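Local coordinates for protein soluble lytic murein transglycosylase (Pseudomonas aeruginosa, PDB 5OHU) that probably cleaves the glycan strands of peptidoglycan as a lytic transglycosylase, turning over cell-wall murein by both exolytic and endolytic reactions, at residues E83-L86 with T87-D91; Y67-L70 with T71-K75; A218-P221 with A222-S225; K255-S258 with L259-Y263; E325-A328 with L329-K332. All coordinates share one frame; numbering follows the deposited sequence.

Contact 1. Residues E83-L86 with T87-D91; sequences ERFL and TEHGD. With PO4 (phosphate ion), chain C.
Phe85 and His89 make the aromatic part of this contact, one turn apart at the C-terminal end of helix 79-88. The pair is T-shaped: the edge of the imidazole faces the flat of the phenyl ring, the planes stand at 73°, and His89 CD2 comes to 3.3 Å from Phe85 CE2. His89 CB lies over the same ring as a CH-pi donor, 4.1 Å from the Phe85 centroid. With CG of Phe85 anti to its backbone N (chi1 -170°), the ring reaches along the helix toward the histidine, while its other neighbours, from helices 62-72 and 95-108, bury it.

The polar interactions occupy another side of the helix. Thr87 OG1 folds back onto Glu83 O at 2.7 Å, approaching from above the carbonyl plane, and Thr87 N grips the same oxygen. The extended chain of Arg84 carries its guanidinium over to Glu88, whose OE2 stands above one face of the group, 3.9 Å from NE; this long salt bridge works through charge alone. Arg84 NE turns instead to a phosphate ion, probably from the crystallisation liquor, donating to its O2 at 2.9 Å.

Glu88 OE1 also approaches phosphate O2, at 2.5 Å, a separation at which either the glutamate or the phosphate is probably protonated. The positive charge of Arg84 probably helps to hold the two acid groups together, in an arrangement probably specific to the crystal.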
loop_
_atom_site.group_PDB
_atom_site.type_symbol
_atom_site.label_atom_id
_atom_site.label_comp_id
_atom_site.label_asym_id
_atom_site.label_seq_id
_atom_site.Cartn_x
_atom_site.Cartn_y
_atom_site.Cartn_z
ATOM N N GLU A 83 -29.680 -18.876 5.043
ATOM C CA GLU A 83 -29.926 -17.653 5.797
ATOM C C GLU A 83 -29.548 -17.845 7.253
ATOM O O GLU A 83 -28.881 -16.992 7.858
ATOM C CB GLU A 83 -31.391 -17.255 5.674
ATOM C CG GLU A 83 -31.735 -16.645 4.335
ATOM C CD GLU A 83 -33.225 -16.490 4.145
ATOM O OE1 GLU A 83 -33.983 -16.905 5.051
ATOM O OE2 GLU A 83 -33.642 -15.956 3.088
ATOM N N ARG A 84 -29.927 -18.993 7.809
ATOM C CA ARG A 84 -29.559 -19.320 9.178
ATOM C C ARG A 84 -28.045 -19.344 9.360
ATOM O O ARG A 84 -27.525 -18.816 10.348
ATOM C CB ARG A 84 -30.178 -20.655 9.568
ATOM C CG ARG A 84 -29.716 -21.184 10.898
ATOM C CD ARG A 84 -30.441 -22.473 11.196
ATOM N NE ARG A 84 -30.048 -22.971 12.502
ATOM C CZ ARG A 84 -29.084 -23.861 12.691
ATOM N NH1 ARG A 84 -28.455 -24.329 11.628
ATOM N NH2 ARG A 84 -28.762 -24.271 13.924
ATOM N N PHE A 85 -27.315 -19.930 8.414
ATOM C CA PHE A 85 -25.866 -19.962 8.556
ATOM C C PHE A 85 -25.262 -18.563 8.469
ATOM O O PHE A 85 -24.363 -18.215 9.246
ATOM C CB PHE A 85 -25.254 -20.868 7.502
ATOM C CG PHE A 85 -23.800 -21.132 7.728
ATOM C CD1 PHE A 85 -22.835 -20.297 7.187
ATOM C CD2 PHE A 85 -23.401 -22.198 8.512
ATOM C CE1 PHE A 85 -21.482 -20.536 7.404
ATOM C CE2 PHE A 85 -22.065 -22.456 8.730
ATOM C CZ PHE A 85 -21.099 -21.624 8.179
ATOM N N LEU A 86 -25.725 -17.750 7.519
ATOM C CA LEU A 86 -25.216 -16.390 7.429
ATOM C C LEU A 86 -25.664 -15.546 8.614
ATOM O O LEU A 86 -24.956 -14.615 9.018
ATOM C CB LEU A 86 -25.660 -15.744 6.122
ATOM C CG LEU A 86 -25.196 -16.460 4.856
ATOM C CD1 LEU A 86 -26.016 -15.960 3.692
ATOM C CD2 LEU A 86 -23.712 -16.215 4.611
ATOM N N THR A 87 -26.834 -15.860 9.172
ATOM C CA THR A 87 -27.335 -15.148 10.340
ATOM C C THR A 87 -26.441 -15.358 11.549
ATOM O O THR A 87 -26.162 -14.413 12.290
ATOM C CB THR A 87 -28.757 -15.611 10.651
ATOM O OG1 THR A 87 -29.630 -15.100 9.647
ATOM C CG2 THR A 87 -29.221 -15.156 12.048
ATOM N N GLU A 88 -25.982 -16.584 11.763
ATOM C CA GLU A 88 -25.296 -16.944 12.999
ATOM C C GLU A 88 -23.788 -17.053 12.853
ATOM O O GLU A 88 -23.089 -17.144 13.866
ATOM C CB GLU A 88 -25.869 -18.262 13.522
ATOM C CG GLU A 88 -27.371 -18.282 13.328
ATOM C CD GLU A 88 -28.090 -19.419 14.012
ATOM O OE1 GLU A 88 -29.264 -19.189 14.368
ATOM O OE2 GLU A 88 -27.507 -20.518 14.197
ATOM N N HIS A 89 -23.268 -17.029 11.633
ATOM C CA HIS A 89 -21.841 -17.208 11.412
ATOM C C HIS A 89 -21.309 -16.153 10.462
ATOM O O HIS A 89 -20.396 -16.425 9.683
ATOM C CB HIS A 89 -21.544 -18.613 10.885
ATOM C CG HIS A 89 -21.932 -19.696 11.828
ATOM N ND1 HIS A 89 -21.801 -19.573 13.194
ATOM C CD2 HIS A 89 -22.464 -20.921 11.613
ATOM C CE1 HIS A 89 -22.221 -20.680 13.781
ATOM N NE2 HIS A 89 -22.629 -21.516 12.845
ATOM N N GLY A 90 -21.884 -14.945 10.513
ATOM C CA GLY A 90 -21.467 -13.841 9.668
ATOM C C GLY A 90 -20.064 -13.341 9.937
ATOM O O GLY A 90 -19.569 -12.495 9.181
ATOM N N ASP A 91 -19.416 -13.850 10.982
ATOM C CA ASP A 91 -18.091 -13.407 11.391
ATOM C C ASP A 91 -16.968 -14.257 10.819
ATOM O O ASP A 91 -15.799 -13.894 10.987
ATOM C CB ASP A 91 -17.981 -13.405 12.921
ATOM C CG ASP A 91 -18.076 -14.796 13.503
ATOM O OD1 ASP A 91 -18.905 -15.594 12.997
ATOM O OD2 ASP A 91 -17.324 -15.101 14.457
HETATM P P PO4 C . -30.261 -21.907 15.997
HETATM O O1 PO4 C . -29.016 -22.711 15.743
HETATM O O2 PO4 C . -30.662 -21.206 14.731
HETATM O O3 PO4 C . -30.009 -20.899 17.093
HETATM O O4 PO4 C . -31.358 -22.859 16.373
#

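Contact 2. Residues Y67-L70 with T71-K75; sequences YDEL and THRLK
Glu69 and Arg73 form an i to i+4 salt bridge across the last turn of helix 62-72, within the helical N-terminal part of this largely alpha-helical chain. The carboxylate and guanidinium planes stand 55° apart, so the two groups do not lie flat against each other. The straightest bond runs from Arg73 NE to Glu69 OE2, 2.9 Å with an N-H...O angle of 160°; it meets the oxygen on its syn side and lies in the guanidinium plane. Weaker bonds lead from NE and NH2 to Glu69 OE1. Glu69 bends at chi2 (-85°), which turns its carboxylate toward the following turn, where Arg73 lies. Arg73 NH2 has a second acid partner in Glu81 of helix 79-88, which ties the end of one helix to the next.

Leu70 CD1 lies over one face of the same guanidinium, 4.1 Å from Arg73 NH1, and Leu70 itself is buried against Phe85.

Backbone and hydroxyl bonds close the turn. Tyr67 O accepts from both Thr71 N, at 3.0 Å, and Thr71 OG1, and the two donors arrive from opposite faces of the carbonyl plane. That hydroxyl also stands over one face of the tyrosine ring, 3.7 Å from Tyr67 CE1. A water completes the pattern, donating to Thr71 OG1 at 3.0 Å and lying 2.8 Å from Tyr67 OH.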
loop_
_atom_site.group_PDB
_atom_site.type_symbol
_atom_site.label_atom_id
_atom_site.label_comp_id
_atom_site.label_asym_id
_atom_site.label_seq_id
_atom_site.Cartn_x
_atom_site.Cartn_y
_atom_site.Cartn_z
ATOM N N TYR A 67 -19.243 -24.876 7.412
ATOM C CA TYR A 67 -19.076 -24.069 6.211
ATOM C C TYR A 67 -18.745 -24.940 5.007
ATOM O O TYR A 67 -19.296 -24.748 3.921
ATOM C CB TYR A 67 -17.985 -23.025 6.440
ATOM C CG TYR A 67 -17.678 -22.187 5.230
ATOM C CD1 TYR A 67 -16.782 -22.629 4.259
ATOM C CD2 TYR A 67 -18.276 -20.952 5.054
ATOM C CE1 TYR A 67 -16.491 -21.858 3.151
ATOM C CE2 TYR A 67 -17.998 -20.181 3.949
ATOM C CZ TYR A 67 -17.102 -20.638 3.000
ATOM O OH TYR A 67 -16.817 -19.854 1.906
ATOM N N ASP A 68 -17.813 -25.880 5.167
ATOM C CA ASP A 68 -17.445 -26.729 4.039
ATOM C C ASP A 68 -18.623 -27.586 3.602
ATOM O O ASP A 68 -18.906 -27.722 2.407
ATOM C CB ASP A 68 -16.246 -27.607 4.399
ATOM C CG ASP A 68 -15.025 -26.802 4.787
ATOM O OD1 ASP A 68 -14.815 -25.707 4.225
ATOM O OD2 ASP A 68 -14.271 -27.269 5.666
ATOM N N GLU A 69 -19.335 -28.163 4.566
ATOM C CA GLU A 69 -20.440 -29.052 4.231
ATOM C C GLU A 69 -21.550 -28.300 3.509
ATOM O O GLU A 69 -22.074 -28.771 2.493
ATOM C CB GLU A 69 -20.954 -29.715 5.502
ATOM C CG GLU A 69 -21.655 -31.036 5.273
ATOM C CD GLU A 69 -23.118 -30.867 4.933
ATOM O OE1 GLU A 69 -23.668 -29.779 5.210
ATOM O OE2 GLU A 69 -23.713 -31.825 4.391
ATOM N N LEU A 70 -21.897 -27.112 3.996
ATOM C CA LEU A 70 -22.933 -26.331 3.334
ATOM C C LEU A 70 -22.498 -25.920 1.933
ATOM O O LEU A 70 -23.298 -25.950 0.990
ATOM C CB LEU A 70 -23.279 -25.102 4.173
ATOM C CG LEU A 70 -24.446 -24.263 3.651
ATOM C CD1 LEU A 70 -25.702 -25.136 3.599
ATOM C CD2 LEU A 70 -24.665 -23.029 4.516
ATOM N N THR A 71 -21.227 -25.543 1.776
ATOM C CA THR A 71 -20.750 -25.080 0.477
ATOM C C THR A 71 -20.835 -26.200 -0.556
ATOM O O THR A 71 -21.246 -25.975 -1.703
ATOM C CB THR A 71 -19.329 -24.548 0.626
ATOM O OG1 THR A 71 -19.375 -23.372 1.433
ATOM C CG2 THR A 71 -18.715 -24.180 -0.740
ATOM N N HIS A 72 -20.516 -27.427 -0.142
ATOM C CA HIS A 72 -20.535 -28.547 -1.074
ATOM C C HIS A 72 -21.930 -28.794 -1.644
ATOM O O HIS A 72 -22.069 -29.082 -2.835
ATOM C CB HIS A 72 -20.007 -29.815 -0.406
ATOM C CG HIS A 72 -20.043 -31.005 -1.309
ATOM N ND1 HIS A 72 -19.367 -31.040 -2.510
ATOM C CD2 HIS A 72 -20.711 -32.179 -1.216
ATOM C CE1 HIS A 72 -19.597 -32.196 -3.107
ATOM N NE2 HIS A 72 -20.410 -32.905 -2.344
ATOM N N ARG A 73 -22.978 -28.709 -0.818
ATOM C CA ARG A 73 -24.333 -28.966 -1.293
ATOM C C ARG A 73 -25.144 -27.686 -1.420
ATOM O O ARG A 73 -26.374 -27.701 -1.308
ATOM C CB ARG A 73 -25.052 -29.970 -0.397
ATOM C CG ARG A 73 -25.067 -29.627 1.044
ATOM C CD ARG A 73 -25.945 -30.621 1.798
ATOM N NE ARG A 73 -25.944 -30.303 3.218
ATOM C CZ ARG A 73 -26.731 -29.391 3.776
ATOM N NH1 ARG A 73 -27.607 -28.721 3.032
ATOM N NH2 ARG A 73 -26.646 -29.157 5.078
ATOM N N LEU A 74 -24.467 -26.578 -1.694
ATOM C CA LEU A 74 -25.135 -25.288 -1.653
ATOM C C LEU A 74 -26.228 -25.185 -2.716
ATOM O O LEU A 74 -27.255 -24.530 -2.492
ATOM C CB LEU A 74 -24.091 -24.184 -1.803
ATOM C CG LEU A 74 -24.618 -22.757 -1.875
ATOM C CD1 LEU A 74 -25.052 -22.361 -0.480
ATOM C CD2 LEU A 74 -23.514 -21.845 -2.345
ATOM N N LYS A 75 -26.039 -25.838 -3.873
ATOM C CA LYS A 75 -27.053 -25.788 -4.924
ATOM C C LYS A 75 -28.345 -26.487 -4.513
ATOM O O LYS A 75 -29.393 -26.243 -5.118
ATOM C CB LYS A 75 -26.491 -26.379 -6.227
ATOM C CG LYS A 75 -27.424 -26.192 -7.435
ATOM C CD LYS A 75 -26.738 -26.366 -8.780
ATOM C CE LYS A 75 -27.782 -26.598 -9.876
ATOM N NZ LYS A 75 -27.170 -27.084 -11.143
HETATM O O HOH W 1 -18.467 -20.920 -0.020
#

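Contact 3. Residues A218-P221 with A222-S225; sequences AQNP and AQLS
Asn220 meets Ala222 and Gln223 where the chain leaves helix 208-219 and tightens into a 3-10 turn. It is the first residue to abandon helical backbone angles, with psi at 90°, and the 3-10 turn follows directly. Its carbonyl receives a weak bond from Gln223 N, 3.4 Å from Asn220 O but nearly straight at 169°. CG of Asn220 is anti to the backbone N (chi1 177°), which directs the side chain forward and leaves its amide group beside Ala222 and Gln223.

Pro221 comes next and opens the 3-10 segment. Its ring lacks an N-H to offer, but its carbonyl takes the firmer bond of the turn: Leu224 N lies 2.9 Å from Pro221 O, with the donor above the carbonyl plane. The side chain of Leu224 also bears on this oxygen, its CG 3.4 Å from Pro221 O. Successive i to i+3 bonds of this kind are the signature of a 3-10 helix, and the series continues when Ser225 N and Ser225 OG both donate to Ala222 O, each at 3.1 Å.

The turn is packed among helices: Pro221 rests on Arg247 and Leu224 on Val241 of helix 235-251, while Leu224 O is hydrogen-bonded to Tyr263 OH and Ser225 OG to Lys255 NZ, both of helix 253-263.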
loop_
_atom_site.group_PDB
_atom_site.type_symbol
_atom_site.label_atom_id
_atom_site.label_comp_id
_atom_site.label_asym_id
_atom_site.label_seq_id
_atom_site.Cartn_x
_atom_site.Cartn_y
_atom_site.Cartn_z
ATOM N N ALA A 218 -0.979 5.077 -27.099
ATOM C CA ALA A 218 -0.799 4.573 -25.740
ATOM C C ALA A 218 0.361 3.589 -25.687
ATOM O O ALA A 218 1.122 3.570 -24.715
ATOM C CB ALA A 218 -2.086 3.924 -25.224
ATOM N N GLN A 219 0.543 2.792 -26.741
ATOM C CA GLN A 219 1.624 1.810 -26.725
ATOM C C GLN A 219 2.988 2.461 -26.940
ATOM O O GLN A 219 3.974 2.029 -26.339
ATOM C CB GLN A 219 1.360 0.713 -27.752
ATOM C CG GLN A 219 -0.035 0.109 -27.614
ATOM C CD GLN A 219 -0.312 -1.001 -28.592
ATOM O OE1 GLN A 219 -0.492 -0.770 -29.786
ATOM N NE2 GLN A 219 -0.443 -2.207 -28.074
ATOM N N ASN A 220 3.061 3.482 -27.797
ATOM C CA ASN A 220 4.289 4.239 -28.064
ATOM C C ASN A 220 3.952 5.713 -28.220
ATOM O O ASN A 220 3.720 6.202 -29.340
ATOM C CB ASN A 220 4.991 3.760 -29.328
ATOM C CG ASN A 220 6.250 4.608 -29.656
ATOM O OD1 ASN A 220 6.743 4.602 -30.788
ATOM N ND2 ASN A 220 6.760 5.330 -28.663
ATOM N N PRO A 221 3.965 6.463 -27.119
ATOM C CA PRO A 221 3.573 7.874 -27.196
ATOM C C PRO A 221 4.620 8.765 -27.843
ATOM O O PRO A 221 4.304 9.915 -28.164
ATOM C CB PRO A 221 3.361 8.268 -25.736
ATOM C CG PRO A 221 4.103 7.257 -24.950
ATOM C CD PRO A 221 4.143 5.996 -25.736
ATOM N N ALA A 222 5.845 8.285 -28.050
ATOM C CA ALA A 222 6.852 9.098 -28.708
ATOM C C ALA A 222 6.459 9.422 -30.139
ATOM O O ALA A 222 7.054 10.319 -30.740
ATOM C CB ALA A 222 8.224 8.398 -28.690
ATOM N N GLN A 223 5.466 8.723 -30.698
ATOM C CA GLN A 223 4.987 9.112 -32.017
ATOM C C GLN A 223 4.379 10.510 -32.025
ATOM O O GLN A 223 4.225 11.088 -33.109
ATOM C CB GLN A 223 3.969 8.100 -32.584
ATOM C CG GLN A 223 4.448 6.643 -32.710
ATOM C CD GLN A 223 3.279 5.656 -32.905
ATOM O OE1 GLN A 223 2.710 5.137 -31.933
ATOM N NE2 GLN A 223 2.914 5.410 -34.164
ATOM N N LEU A 224 4.015 11.064 -30.857
ATOM C CA LEU A 224 3.499 12.429 -30.845
ATOM C C LEU A 224 4.529 13.439 -31.333
ATOM O O LEU A 224 4.155 14.578 -31.617
ATOM C CB LEU A 224 2.975 12.806 -29.453
ATOM C CG LEU A 224 1.780 11.968 -28.980
ATOM C CD1 LEU A 224 1.327 12.346 -27.565
ATOM C CD2 LEU A 224 0.599 12.122 -29.971
ATOM N N SER A 225 5.794 13.030 -31.474
ATOM C CA SER A 225 6.812 13.868 -32.099
ATOM C C SER A 225 6.440 14.240 -33.520
ATOM O O SER A 225 6.953 15.232 -34.053
ATOM C CB SER A 225 8.165 13.143 -32.107
ATOM O OG SER A 225 8.636 12.936 -30.791
#

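Contact 4. Residues K255-S258 with L259-Y263; sequences KALS and LLDYY
Leu260 N donates to Ala256 O at 2.9 Å and 169°, the straightest of four consecutive i to i+4 bonds that run through this regular stretch of helix 253-263. Asp261 N to Leu257 O, at 3.0 Å, is next in length, and Leu259 N to Lys255 O and Tyr262 N to Ser258 O complete the ladder.

The carboxylate of Asp261 turns back over the preceding turn because its CG lies anti to the carbonyl carbon (chi1 -69°). This brings Asp261 CG to 3.2 Å from Leu257 O and OD1 to 4.1 Å from Leu257 CD1; carboxylate and carbonyl oxygens are all acceptors, so they are merely close and not hydrogen-bonded.

Lys255 and Leu259 run side by side in the same direction, with Lys255 CG 4.0 Å from Leu259 CD1; the lysine then bends at its last two torsions and its ammonium bonds to Ser225. On another side Leu257 CD1 makes a looser apolar contact with Leu260 CD2, at 4.4 Å.

These rows meet different neighbours. Lys255 and Leu259 lean on Leu248 of helix 235-251, whereas Ala256, Leu257 and Leu260 share Ile281 of helix 271-287, so helix 253-263 packs against both the helix before it and the one after.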
loop_
_atom_site.group_PDB
_atom_site.type_symbol
_atom_site.label_atom_id
_atom_site.label_comp_id
_atom_site.label_asym_id
_atom_site.label_seq_id
_atom_site.Cartn_x
_atom_site.Cartn_y
_atom_site.Cartn_z
ATOM N N LYS A 255 10.628 15.814 -23.106
ATOM C CA LYS A 255 10.002 15.711 -24.418
ATOM C C LYS A 255 8.502 15.984 -24.331
ATOM O O LYS A 255 7.932 16.644 -25.204
ATOM C CB LYS A 255 10.266 14.332 -25.032
ATOM C CG LYS A 255 9.709 14.191 -26.441
ATOM C CD LYS A 255 9.378 12.738 -26.788
ATOM C CE LYS A 255 10.427 12.066 -27.707
ATOM N NZ LYS A 255 10.579 12.743 -29.028
ATOM N N ALA A 256 7.852 15.504 -23.268
ATOM C CA ALA A 256 6.425 15.730 -23.110
ATOM C C ALA A 256 6.110 17.213 -22.981
ATOM O O ALA A 256 5.110 17.694 -23.522
ATOM C CB ALA A 256 5.914 14.962 -21.891
ATOM N N LEU A 257 6.952 17.950 -22.260
ATOM C CA LEU A 257 6.733 19.382 -22.084
ATOM C C LEU A 257 6.883 20.135 -23.402
ATOM O O LEU A 257 6.067 21.011 -23.719
ATOM C CB LEU A 257 7.708 19.938 -21.035
ATOM C CG LEU A 257 7.517 21.425 -20.710
ATOM C CD1 LEU A 257 6.063 21.673 -20.348
ATOM C CD2 LEU A 257 8.415 21.861 -19.589
ATOM N N SER A 258 7.924 19.821 -24.178
ATOM C CA SER A 258 8.060 20.449 -25.491
ATOM C C SER A 258 6.825 20.210 -26.341
ATOM O O SER A 258 6.387 21.100 -27.078
ATOM C CB SER A 258 9.291 19.917 -26.229
ATOM O OG SER A 258 10.466 20.330 -25.593
ATOM N N LEU A 259 6.258 19.004 -26.268
ATOM C CA LEU A 259 5.152 18.687 -27.161
ATOM C C LEU A 259 3.870 19.356 -26.697
ATOM O O LEU A 259 3.068 19.814 -27.526
ATOM C CB LEU A 259 4.987 17.179 -27.281
ATOM C CG LEU A 259 6.148 16.564 -28.069
ATOM C CD1 LEU A 259 6.088 15.040 -27.977
ATOM C CD2 LEU A 259 6.068 17.010 -29.527
ATOM N N LEU A 260 3.661 19.416 -25.381
ATOM C CA LEU A 260 2.577 20.228 -24.835
ATOM C C LEU A 260 2.688 21.662 -25.326
ATOM O O LEU A 260 1.688 22.263 -25.734
ATOM C CB LEU A 260 2.602 20.185 -23.308
ATOM C CG LEU A 260 1.572 21.093 -22.633
ATOM C CD1 LEU A 260 0.162 20.660 -23.010
ATOM C CD2 LEU A 260 1.741 21.103 -21.105
ATOM N N ASP A 261 3.913 22.205 -25.357
ATOM C CA ASP A 261 4.085 23.584 -25.797
ATOM C C ASP A 261 3.704 23.739 -27.262
ATOM O O ASP A 261 3.212 24.798 -27.666
ATOM C CB ASP A 261 5.525 24.049 -25.536
ATOM C CG ASP A 261 5.823 24.196 -24.049
ATOM O OD1 ASP A 261 4.853 24.271 -23.258
ATOM O OD2 ASP A 261 7.014 24.238 -23.666
ATOM N N TYR A 262 3.906 22.699 -28.071
ATOM C CA TYR A 262 3.419 22.741 -29.444
ATOM C C TYR A 262 1.907 22.530 -29.515
ATOM O O TYR A 262 1.209 23.254 -30.229
ATOM C CB TYR A 262 4.122 21.683 -30.297
ATOM C CG TYR A 262 3.652 21.718 -31.733
ATOM C CD1 TYR A 262 2.490 21.034 -32.127
ATOM C CD2 TYR A 262 4.387 22.402 -32.706
ATOM C CE1 TYR A 262 2.047 21.082 -33.435
ATOM C CE2 TYR A 262 3.970 22.436 -34.018
ATOM C CZ TYR A 262 2.796 21.773 -34.371
ATOM O OH TYR A 262 2.374 21.809 -35.670
ATOM N N TYR A 263 1.389 21.509 -28.821
ATOM C CA TYR A 263 0.006 21.082 -29.030
ATOM C C TYR A 263 -1.009 22.000 -28.360
ATOM O O TYR A 263 -2.171 22.021 -28.785
ATOM C CB TYR A 263 -0.205 19.650 -28.511
ATOM C CG TYR A 263 0.333 18.580 -29.441
ATOM C CD1 TYR A 263 -0.190 18.422 -30.717
ATOM C CD2 TYR A 263 1.377 17.754 -29.048
ATOM C CE1 TYR A 263 0.297 17.454 -31.571
ATOM C CE2 TYR A 263 1.891 16.781 -29.904
ATOM C CZ TYR A 263 1.338 16.634 -31.159
ATOM O OH TYR A 263 1.824 15.686 -32.016
#

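Contact 5. Residues E325-A328 with L329-K332; sequences EAYA and LTRK
The first torsion of Arg331 sets its CG anti to the carbonyl carbon (chi1 -59°) and over one face of the Tyr327 ring, which extends along the helix with its own CG anti to the backbone N (chi1 170°). The result is a CH-pi contact, Arg331 CG lying 4.2 Å from the Tyr327 centroid and toward the rim. Bends at chi2 and chi3 then bring CD and NH1 to the hydroxyl, where Arg331 NH1 makes a weak hydrogen bond to Tyr327 OH at 3.2 Å. Ring and guanidinium planes are 51° apart, so the two groups do not stack.

Two donors hold the tyrosine carbonyl. Thr330 OG1 donates to Tyr327 O at 2.7 Å, and Arg331 N reaches the same oxygen at 3.2 Å. At Ala328 a water donates to the backbone O at 2.7 Å and accepts from Lys332 NZ at 3.0 Å, linking the lysine to the preceding turn.

Helix 323-330 touches one helix before it and one further along the chain. Ala326 and Leu329 lie on helix 307-319, while Tyr327 and Arg331 touch Gln347 of helix 341-354, which also bonds to Thr330 OG1.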
loop_
_atom_site.group_PDB
_atom_site.type_symbol
_atom_site.label_atom_id
_atom_site.label_comp_id
_atom_site.label_asym_id
_atom_site.label_seq_id
_atom_site.Cartn_x
_atom_site.Cartn_y
_atom_site.Cartn_z
ATOM N N GLU A 325 11.172 30.889 -0.638
ATOM C CA GLU A 325 9.969 30.455 -1.323
ATOM C C GLU A 325 9.403 29.187 -0.697
ATOM O O GLU A 325 8.181 29.038 -0.573
ATOM C CB GLU A 325 10.281 30.257 -2.804
ATOM C CG GLU A 325 10.703 31.547 -3.484
ATOM C CD GLU A 325 11.404 31.304 -4.806
ATOM O OE1 GLU A 325 12.667 31.261 -4.835
ATOM O OE2 GLU A 325 10.679 31.150 -5.818
ATOM N N ALA A 326 10.270 28.265 -0.286
ATOM C CA ALA A 326 9.773 27.066 0.380
ATOM C C ALA A 326 9.076 27.433 1.680
ATOM O O ALA A 326 7.984 26.935 1.980
ATOM C CB ALA A 326 10.917 26.080 0.629
ATOM N N TYR A 327 9.668 28.348 2.446
ATOM C CA TYR A 327 9.016 28.783 3.672
ATOM C C TYR A 327 7.658 29.430 3.386
ATOM O O TYR A 327 6.658 29.126 4.050
ATOM C CB TYR A 327 9.933 29.739 4.426
ATOM C CG TYR A 327 9.221 30.406 5.562
ATOM C CD1 TYR A 327 9.004 29.723 6.757
ATOM C CD2 TYR A 327 8.724 31.699 5.433
ATOM C CE1 TYR A 327 8.335 30.314 7.808
ATOM C CE2 TYR A 327 8.040 32.309 6.487
ATOM C CZ TYR A 327 7.855 31.605 7.674
ATOM O OH TYR A 327 7.196 32.185 8.733
ATOM N N ALA A 328 7.605 30.340 2.405
ATOM C CA ALA A 328 6.345 31.022 2.115
ATOM C C ALA A 328 5.293 30.024 1.676
ATOM O O ALA A 328 4.104 30.163 1.996
ATOM C CB ALA A 328 6.542 32.087 1.033
ATOM N N LEU A 329 5.711 28.991 0.966
ATOM C CA LEU A 329 4.741 27.992 0.587
ATOM C C LEU A 329 4.252 27.200 1.804
ATOM O O LEU A 329 3.059 26.878 1.886
ATOM C CB LEU A 329 5.333 27.099 -0.486
ATOM C CG LEU A 329 4.385 26.093 -1.133
ATOM C CD1 LEU A 329 3.129 26.746 -1.682
ATOM C CD2 LEU A 329 5.146 25.457 -2.248
ATOM N N THR A 330 5.126 26.900 2.782
ATOM C CA THR A 330 4.610 26.141 3.927
ATOM C C THR A 330 3.556 26.936 4.688
ATOM O O THR A 330 2.685 26.332 5.318
ATOM C CB THR A 330 5.702 25.706 4.920
ATOM O OG1 THR A 330 6.321 26.850 5.519
ATOM C CG2 THR A 330 6.791 24.857 4.228
ATOM N N ARG A 331 3.580 28.269 4.591
ATOM C CA ARG A 331 2.595 29.119 5.258
ATOM C C ARG A 331 1.217 29.073 4.606
ATOM O O ARG A 331 0.235 29.471 5.238
ATOM C CB ARG A 331 3.088 30.563 5.281
ATOM C CG ARG A 331 4.398 30.743 5.994
ATOM C CD ARG A 331 4.220 30.892 7.499
ATOM N NE ARG A 331 3.284 31.961 7.836
ATOM C CZ ARG A 331 3.547 33.260 7.734
ATOM N NH1 ARG A 331 4.728 33.679 7.299
ATOM N NH2 ARG A 331 2.623 34.146 8.069
ATOM N N LYS A 332 1.109 28.605 3.367
ATOM C CA LYS A 332 -0.156 28.623 2.640
ATOM C C LYS A 332 -0.776 27.234 2.496
ATOM O O LYS A 332 -1.776 27.089 1.794
ATOM C CB LYS A 332 0.044 29.223 1.244
ATOM C CG LYS A 332 0.625 30.639 1.198
ATOM C CD LYS A 332 0.987 31.026 -0.246
ATOM C CE LYS A 332 1.419 32.490 -0.370
ATOM N NZ LYS A 332 2.876 32.688 -0.660
HETATM O O HOH W 2 3.376 32.696 2.302
#

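Overall arrangement
All five contacts are local ones, made within a helix or at its end, and they differ chiefly in what their side chains face. Contacts 1 and 3 belong to the surface, whereas contacts 2, 4 and 5 are partly buried. Contacts 1 and 2 touch: Phe85 CB lies 3.7 Å from Leu70 CD2, packing consecutive helices together. Contacts 3 and 4 are joined more by polar groups, with Leu224 O 2.6 Å from Tyr263 OH. Contact 5 stands alone, its nearest atoms about 17 Å from contact 4. Acid-arginine pairing marks contacts 1 and 2; contact 3 relies on backbone bonds, contact 4 on a regular helical ladder, and contact 5 on an arginine over a tyrosine.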